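Local coordinates for cell surface protein (Faecalibacterium prausnitzii A2-165, PDB 4GT6), which is of unknown function but, as the leucine-rich repeat part of a larger extracellular protein, probably binds other proteins at the bacterial cell surface, at residues L336-I341 and L359-Y364; S305-C310 and D328-C333; I249-A254 and P273-S278. All coordinates share one frame; numbering follows the deposited sequence.

Contact 1 of 3, residues L336-I341 and L359-Y364; sequences LERIAI and LNNIEY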
# COMPACT_ATOMS: atom_id res chain seq x y z
N LEU A 336 -18.26 22.56 -7.07
CA LEU A 336 -18.64 22.29 -8.46
C LEU A 336 -19.99 22.91 -8.77
O LEU A 336 -20.98 22.52 -8.16
CB LEU A 336 -18.64 20.77 -8.72
CG LEU A 336 -18.93 20.30 -10.15
CD1 LEU A 336 -17.84 20.78 -11.14
CD2 LEU A 336 -19.02 18.78 -10.18
N GLU A 337 -20.01 23.92 -9.67
CA GLU A 337 -21.23 24.67 -10.05
C GLU A 337 -21.76 24.27 -11.40
O GLU A 337 -22.97 24.28 -11.61
CB GLU A 337 -20.95 26.20 -10.11
CG GLU A 337 -20.52 26.85 -8.81
CD GLU A 337 -19.98 28.27 -8.95
OE1 GLU A 337 -19.77 28.74 -10.09
OE2 GLU A 337 -19.75 28.91 -7.90
N ARG A 338 -20.85 23.98 -12.34
CA ARG A 338 -21.18 23.69 -13.72
C ARG A 338 -20.54 22.41 -14.21
O ARG A 338 -19.34 22.18 -13.99
CB ARG A 338 -20.72 24.86 -14.60
CG ARG A 338 -21.10 24.76 -16.08
CD ARG A 338 -20.25 25.68 -16.93
NE ARG A 338 -20.26 25.26 -18.33
CZ ARG A 338 -19.29 24.56 -18.91
NH1 ARG A 338 -18.19 24.24 -18.23
NH2 ARG A 338 -19.39 24.21 -20.19
N ILE A 339 -21.32 21.60 -14.91
CA ILE A 339 -20.79 20.39 -15.55
C ILE A 339 -21.46 20.22 -16.91
O ILE A 339 -22.68 20.30 -17.02
CB ILE A 339 -20.88 19.10 -14.67
CG1 ILE A 339 -20.22 17.89 -15.42
CG2 ILE A 339 -22.32 18.79 -14.22
CD1 ILE A 339 -19.57 16.88 -14.57
N ALA A 340 -20.64 20.04 -17.95
CA ALA A 340 -21.15 19.77 -19.30
C ALA A 340 -21.09 18.26 -19.52
O ALA A 340 -20.02 17.67 -19.38
CB ALA A 340 -20.35 20.53 -20.35
N ILE A 341 -22.25 17.63 -19.76
CA ILE A 341 -22.35 16.18 -19.95
C ILE A 341 -22.74 15.89 -21.42
O ILE A 341 -23.81 16.34 -21.86
CB ILE A 341 -23.36 15.57 -18.94
CG1 ILE A 341 -22.84 15.76 -17.47
CG2 ILE A 341 -23.62 14.08 -19.27
CD1 ILE A 341 -23.82 15.45 -16.37
N LEU A 359 -23.71 22.61 -7.14
CA LEU A 359 -24.10 22.19 -8.48
C LEU A 359 -25.50 22.69 -8.87
O LEU A 359 -26.51 22.17 -8.40
CB LEU A 359 -24.00 20.65 -8.60
CG LEU A 359 -24.10 20.01 -9.98
CD1 LEU A 359 -23.04 20.59 -10.94
CD2 LEU A 359 -23.92 18.50 -9.88
N ASN A 360 -25.53 23.74 -9.72
CA ASN A 360 -26.77 24.38 -10.17
C ASN A 360 -26.87 24.50 -11.71
O ASN A 360 -27.89 24.96 -12.21
CB ASN A 360 -26.91 25.78 -9.53
CG ASN A 360 -25.77 26.75 -9.78
OD1 ASN A 360 -25.09 26.73 -10.81
ND2 ASN A 360 -25.58 27.68 -8.85
N ASN A 361 -25.83 24.08 -12.44
CA ASN A 361 -25.84 24.20 -13.89
C ASN A 361 -25.32 22.92 -14.56
O ASN A 361 -24.11 22.73 -14.69
CB ASN A 361 -25.02 25.43 -14.33
CG ASN A 361 -25.00 25.73 -15.81
OD1 ASN A 361 -25.80 25.22 -16.61
ND2 ASN A 361 -24.08 26.59 -16.21
N ILE A 362 -26.25 22.07 -15.02
CA ILE A 362 -25.91 20.86 -15.75
C ILE A 362 -26.21 21.13 -17.23
O ILE A 362 -27.38 21.29 -17.59
CB ILE A 362 -26.63 19.59 -15.19
CG1 ILE A 362 -26.19 19.29 -13.73
CG2 ILE A 362 -26.40 18.36 -16.09
CD1 ILE A 362 -27.13 18.34 -12.93
N GLU A 363 -25.16 21.26 -18.05
CA GLU A 363 -25.27 21.49 -19.50
C GLU A 363 -25.26 20.14 -20.21
O GLU A 363 -24.19 19.56 -20.39
CB GLU A 363 -24.14 22.38 -20.03
CG GLU A 363 -24.08 23.79 -19.47
CD GLU A 363 -22.98 24.67 -20.06
OE1 GLU A 363 -22.31 24.23 -21.02
OE2 GLU A 363 -22.81 25.80 -19.56
N TYR A 364 -26.43 19.63 -20.58
CA TYR A 364 -26.57 18.35 -21.27
C TYR A 364 -26.89 18.60 -22.73
O TYR A 364 -27.84 19.31 -23.05
CB TYR A 364 -27.63 17.50 -20.57
CG TYR A 364 -27.88 16.15 -21.20
CD1 TYR A 364 -26.90 15.16 -21.19
CD2 TYR A 364 -29.12 15.84 -21.75
CE1 TYR A 364 -27.15 13.89 -21.72
CE2 TYR A 364 -29.39 14.57 -22.26
CZ TYR A 364 -28.39 13.62 -22.28
OH TYR A 364 -28.67 12.38 -22.79
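Arg338 takes hold of Glu363 side-on, each of two nitrogens going to a different carboxylate oxygen. NE of Arg338 reaches OE2 of Glu363 at 2.9 Å in a nearly straight bond that lies in the guanidinium plane, and NH2 of Arg338 reaches OE1 of Glu363 at 3.0 Å. The two flat groups are turned 77° apart, so the arginine meets both oxygens from above the carboxylate plane. With CG anti to the backbone N (chi1 -175°) and an extended chain beyond, Arg338 runs alongside Asn361, its CG 3.5 Å from ND2 of Asn361, before it reaches the acid. On the opposite face of the sheet, CG2 of Ile339 touches CD1 of Leu359 at 3.8 Å and also meets CG1 of Ile362, while CD1 of Ile341 lies beside CG2 of Ile362. Between these two layers of side chains the parallel strands 338-341 and 361-364 are paired through Ile339 N to Asn361 O, Glu363 N to Ile339 O and Ile341 N to Glu363 O (2.8 Å). Just before them, Glu337 O accepts from both Asn360 N and Asn361 N. Farther out, Arg338 NH1 bonds to Ser315 OG and NH2 forms a salt bridge with Asp317, both on the preceding strand of this leucine-rich repeat sheet. One guanidinium thus links three successive strands, and the two acids would be expected to more than offset its charge and to restrain its rotation.

Contact 2 of 3, residues S305-C310 and D328-C333; sequences SVFAGC and DAFAGC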
# COMPACT_ATOMS: atom_id res chain seq x y z
N SER A 305 -14.65 7.24 -8.17
CA SER A 305 -13.98 8.24 -7.31
C SER A 305 -12.89 9.05 -8.03
O SER A 305 -12.02 9.59 -7.36
CB SER A 305 -13.34 7.55 -6.10
OG SER A 305 -14.25 6.78 -5.33
N VAL A 306 -12.95 9.17 -9.37
CA VAL A 306 -11.86 9.81 -10.15
C VAL A 306 -11.53 11.24 -9.62
O VAL A 306 -10.35 11.55 -9.47
CB VAL A 306 -12.07 9.78 -11.69
CG1 VAL A 306 -13.38 10.45 -12.12
CG2 VAL A 306 -10.86 10.35 -12.44
N PHE A 307 -12.53 12.07 -9.32
CA PHE A 307 -12.35 13.42 -8.80
C PHE A 307 -13.04 13.59 -7.45
O PHE A 307 -13.34 14.71 -7.06
CB PHE A 307 -12.87 14.47 -9.80
CG PHE A 307 -12.13 14.43 -11.12
CD1 PHE A 307 -10.79 14.82 -11.20
CD2 PHE A 307 -12.77 14.01 -12.28
CE1 PHE A 307 -10.10 14.76 -12.42
CE2 PHE A 307 -12.08 13.95 -13.49
CZ PHE A 307 -10.75 14.32 -13.56
N ALA A 308 -13.24 12.49 -6.71
CA ALA A 308 -13.86 12.58 -5.39
C ALA A 308 -13.00 13.49 -4.47
O ALA A 308 -11.76 13.39 -4.49
CB ALA A 308 -14.01 11.18 -4.78
N GLY A 309 -13.65 14.40 -3.76
CA GLY A 309 -12.98 15.32 -2.83
C GLY A 309 -12.18 16.44 -3.48
O GLY A 309 -11.33 17.06 -2.84
N CYS A 310 -12.44 16.71 -4.77
CA CYS A 310 -11.76 17.81 -5.45
C CYS A 310 -12.58 19.08 -5.19
O CYS A 310 -13.38 19.54 -6.01
CB CYS A 310 -11.55 17.52 -6.93
SG CYS A 310 -10.27 16.26 -7.23
N ASP A 328 -19.25 7.72 -7.20
CA ASP A 328 -18.47 8.73 -6.49
C ASP A 328 -17.47 9.52 -7.38
O ASP A 328 -16.57 10.15 -6.84
CB ASP A 328 -17.68 8.05 -5.34
CG ASP A 328 -18.52 7.51 -4.20
OD1 ASP A 328 -19.69 7.94 -4.08
OD2 ASP A 328 -17.98 6.71 -3.40
N ALA A 329 -17.64 9.53 -8.72
CA ALA A 329 -16.71 10.24 -9.62
C ALA A 329 -16.47 11.71 -9.20
O ALA A 329 -15.34 12.17 -9.31
CB ALA A 329 -17.20 10.19 -11.05
N PHE A 330 -17.50 12.41 -8.71
CA PHE A 330 -17.36 13.80 -8.24
C PHE A 330 -17.88 13.95 -6.81
O PHE A 330 -18.27 15.05 -6.42
CB PHE A 330 -18.12 14.77 -9.18
CG PHE A 330 -17.51 14.82 -10.56
CD1 PHE A 330 -16.47 15.70 -10.84
CD2 PHE A 330 -17.93 13.94 -11.55
CE1 PHE A 330 -15.91 15.76 -12.12
CE2 PHE A 330 -17.36 13.98 -12.83
CZ PHE A 330 -16.37 14.90 -13.11
N ALA A 331 -17.87 12.86 -6.02
CA ALA A 331 -18.39 12.91 -4.64
C ALA A 331 -17.60 13.88 -3.78
O ALA A 331 -16.37 13.79 -3.71
CB ALA A 331 -18.38 11.52 -4.01
N GLY A 332 -18.31 14.80 -3.13
CA GLY A 332 -17.69 15.78 -2.25
C GLY A 332 -17.07 16.98 -2.95
O GLY A 332 -16.35 17.75 -2.31
N CYS A 333 -17.36 17.18 -4.25
CA CYS A 333 -16.88 18.36 -4.98
C CYS A 333 -17.85 19.51 -4.66
O CYS A 333 -18.68 19.91 -5.48
CB CYS A 333 -16.78 18.06 -6.48
SG CYS A 333 -15.50 16.86 -6.89
O HOH W 1 -14.94 7.83 -3.01
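Phe307 and Phe330 are neighbours in a row, both side chains running in the same direction, one phenyl ring following the other from coil to coil. The ring planes tilt 28° and are displaced, so little of one ring lies over the other, with centroids 5.5 Å apart. The touching is done by CD2 of Phe307, which comes 3.6 Å from CE1 of Phe330, while CB of Phe307 rests near CD1 of Phe330. Both side chains place CG beside the backbone N and anti to the carbonyl carbon (chi1 -61° and -66°), and this shared torsion keeps the rings in step. Val306 CG2 covers one face of the Phe307 ring toward its rim. The row continues in both directions, to Phe284 before Phe307 and to Phe353 after Phe330: a row resembling the phenylalanine spine that runs through the core of some leucine-rich repeat solenoids, here in the BspA type. Each segment makes the same pair of turns, a type I turn followed by a type II turn, with Gly309 and Gly332 at positive phi in the second. Phe307 N donates to Ala329 O at 2.8 Å, in the carbonyl plane, and Gly309 N donates to Ala331 O. Past the rings, SG of Cys333 comes 3.1 Å from Phe307 O and 4.0 Å from CB of Cys310. At the other end of the turns, OG of Ser305 packs against CB of Asp328 at 3.7 Å, and a water hydrogen-bonded to that hydroxyl at 2.6 Å donates a longer bond to Asp328 OD2.

Contact 3 of 3, residues I249-A254 and P273-S278; sequences IPNGVA and PDSVVS. With EDO (1,2-ethanediol), chain I.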
# COMPACT_ATOMS: atom_id res chain seq x y z
N ILE A 249 0.71 15.86 -18.78
CA ILE A 249 1.10 14.44 -18.90
C ILE A 249 1.75 14.27 -20.30
O ILE A 249 1.16 14.68 -21.30
CB ILE A 249 -0.12 13.52 -18.69
CG1 ILE A 249 -0.64 13.64 -17.22
CG2 ILE A 249 0.23 12.05 -19.04
CD1 ILE A 249 -2.05 13.05 -17.00
N PRO A 250 2.95 13.66 -20.38
CA PRO A 250 3.61 13.57 -21.70
C PRO A 250 2.87 12.71 -22.71
O PRO A 250 2.27 11.68 -22.38
CB PRO A 250 4.96 12.91 -21.39
CG PRO A 250 5.19 13.12 -19.93
CD PRO A 250 3.82 13.19 -19.29
N ASN A 251 2.98 13.14 -23.96
CA ASN A 251 2.54 12.35 -25.10
C ASN A 251 3.32 11.01 -25.04
O ASN A 251 4.51 11.02 -24.73
CB ASN A 251 2.84 13.10 -26.39
CG ASN A 251 2.47 12.35 -27.63
OD1 ASN A 251 1.48 11.61 -27.65
ND2 ASN A 251 3.24 12.53 -28.71
N GLY A 252 2.64 9.89 -25.25
CA GLY A 252 3.27 8.58 -25.14
C GLY A 252 2.80 7.83 -23.91
O GLY A 252 3.09 6.63 -23.76
N VAL A 253 2.06 8.52 -23.02
CA VAL A 253 1.44 7.91 -21.83
C VAL A 253 0.08 7.37 -22.28
O VAL A 253 -0.71 8.12 -22.86
CB VAL A 253 1.30 8.90 -20.64
CG1 VAL A 253 0.44 8.29 -19.51
CG2 VAL A 253 2.68 9.29 -20.11
N ALA A 254 -0.16 6.07 -22.07
CA ALA A 254 -1.40 5.42 -22.52
C ALA A 254 -2.43 5.30 -21.41
O ALA A 254 -3.62 5.09 -21.69
CB ALA A 254 -1.08 4.04 -23.06
N PRO A 273 -2.62 14.05 -22.71
CA PRO A 273 -2.48 13.90 -24.16
C PRO A 273 -3.55 12.94 -24.68
O PRO A 273 -4.07 12.11 -23.89
CB PRO A 273 -1.07 13.29 -24.30
CG PRO A 273 -0.93 12.42 -23.09
CD PRO A 273 -1.67 13.18 -21.98
N ASP A 274 -3.80 12.96 -26.00
CA ASP A 274 -4.79 12.05 -26.59
C ASP A 274 -4.30 10.59 -26.62
O ASP A 274 -5.10 9.69 -26.85
CB ASP A 274 -5.23 12.52 -27.97
CG ASP A 274 -5.99 13.84 -27.95
OD1 ASP A 274 -6.62 14.16 -26.91
OD2 ASP A 274 -5.98 14.55 -28.98
N SER A 275 -3.00 10.35 -26.30
CA SER A 275 -2.48 8.98 -26.19
C SER A 275 -3.07 8.28 -24.95
O SER A 275 -3.08 7.05 -24.91
CB SER A 275 -0.95 8.96 -26.15
OG SER A 275 -0.39 9.70 -25.08
N VAL A 276 -3.60 9.05 -23.96
CA VAL A 276 -4.22 8.44 -22.76
C VAL A 276 -5.56 7.82 -23.17
O VAL A 276 -6.45 8.53 -23.66
CB VAL A 276 -4.38 9.44 -21.58
CG1 VAL A 276 -5.23 8.82 -20.44
CG2 VAL A 276 -3.02 9.87 -21.03
N VAL A 277 -5.69 6.51 -22.98
CA VAL A 277 -6.92 5.80 -23.37
C VAL A 277 -7.72 5.35 -22.14
O VAL A 277 -8.88 4.95 -22.29
CB VAL A 277 -6.69 4.63 -24.35
CG1 VAL A 277 -6.07 5.13 -25.66
CG2 VAL A 277 -5.87 3.50 -23.73
N SER A 278 -7.11 5.36 -20.94
CA SER A 278 -7.84 4.95 -19.73
C SER A 278 -7.26 5.62 -18.48
O SER A 278 -6.09 5.97 -18.44
CB SER A 278 -7.84 3.43 -19.55
OG SER A 278 -6.55 2.92 -19.30
C1 EDO I . -6.28 17.24 -25.16
O1 EDO I . -5.45 16.11 -25.39
C2 EDO I . -7.21 17.48 -26.38
O2 EDO I . -8.13 16.40 -26.52
O HOH W 2 -1.05 12.16 -27.93
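A type II turn from Pro250 to Val253 faces a type I turn from Pro273 to Val276, and the backbones are joined directly where Val277 N donates to Ala254 O at 2.8 Å, almost straight (174°), the donor standing above the carbonyl plane. Between the turns, the hydroxyl of Ser275 works in both directions. Ser275 OG accepts from Gly252 N at 3.0 Å and donates to Val253 O at 2.7 Å, again from above the carbonyl plane. Its chi1 of 59° tucks OG between the backbone N and the carbonyl carbon, and from there it reaches both groups of the facing turn. An alanine here would take away that hydroxyl and is likely to leave Gly252 N and Val253 O without their shared partner, weakening the tie between the turns. Beside the serine, a water donates to Asn251 OD1 and accepts a weak bond from Ser275 N. The Pro273 ring fits against the start of the other segment: its CD lies 3.7 Å from CB of Ile249, the two side chains crossing at about a right angle, and its CG lies 3.4 Å from Pro250 O. Deeper in, CG1 of Val253 and CG2 of Val276 run alongside each other, 4.1 Å apart. Asp274 turns away from this contact; its OD1 accepts from Ser297 N of the next coil and from O2 of a bound ethanediol, probably from the crystallisation liquor. Strand 224-227 flanks the arrangement through Tyr225, which touches Pro250 and Val253, while Ile249 packs on Phe261 and Val276 on Ile299. On one side Ala254 bonds to Tyr233 of strand 233-237, and on the other Val276 O accepts from Ser296 OG of the next coil.

In the fold
All three contacts join neighbouring coils of one solenoid, and in each the segments are separated by 17 or 18 residues of chain. Contact 3 comes first along the sequence, then contact 2, then contact 1 near the C-terminal end. Contacts 1 and 2, with centres 14 Å apart, share a core: Phe330 CZ meets Ile339 CD1 at 4.0 Å, and Phe330 CD1 meets Leu336 CD2 at 4.1 Å. Contact 3 touches neither; its nearest atoms are about 8 Å from contact 2 and about 16 Å from contact 1. The sodium ion at Ser297 and Glu320 lies about 10 Å from the side chain of Val277, 13 Å from Ile341 and 14 Å from Phe307.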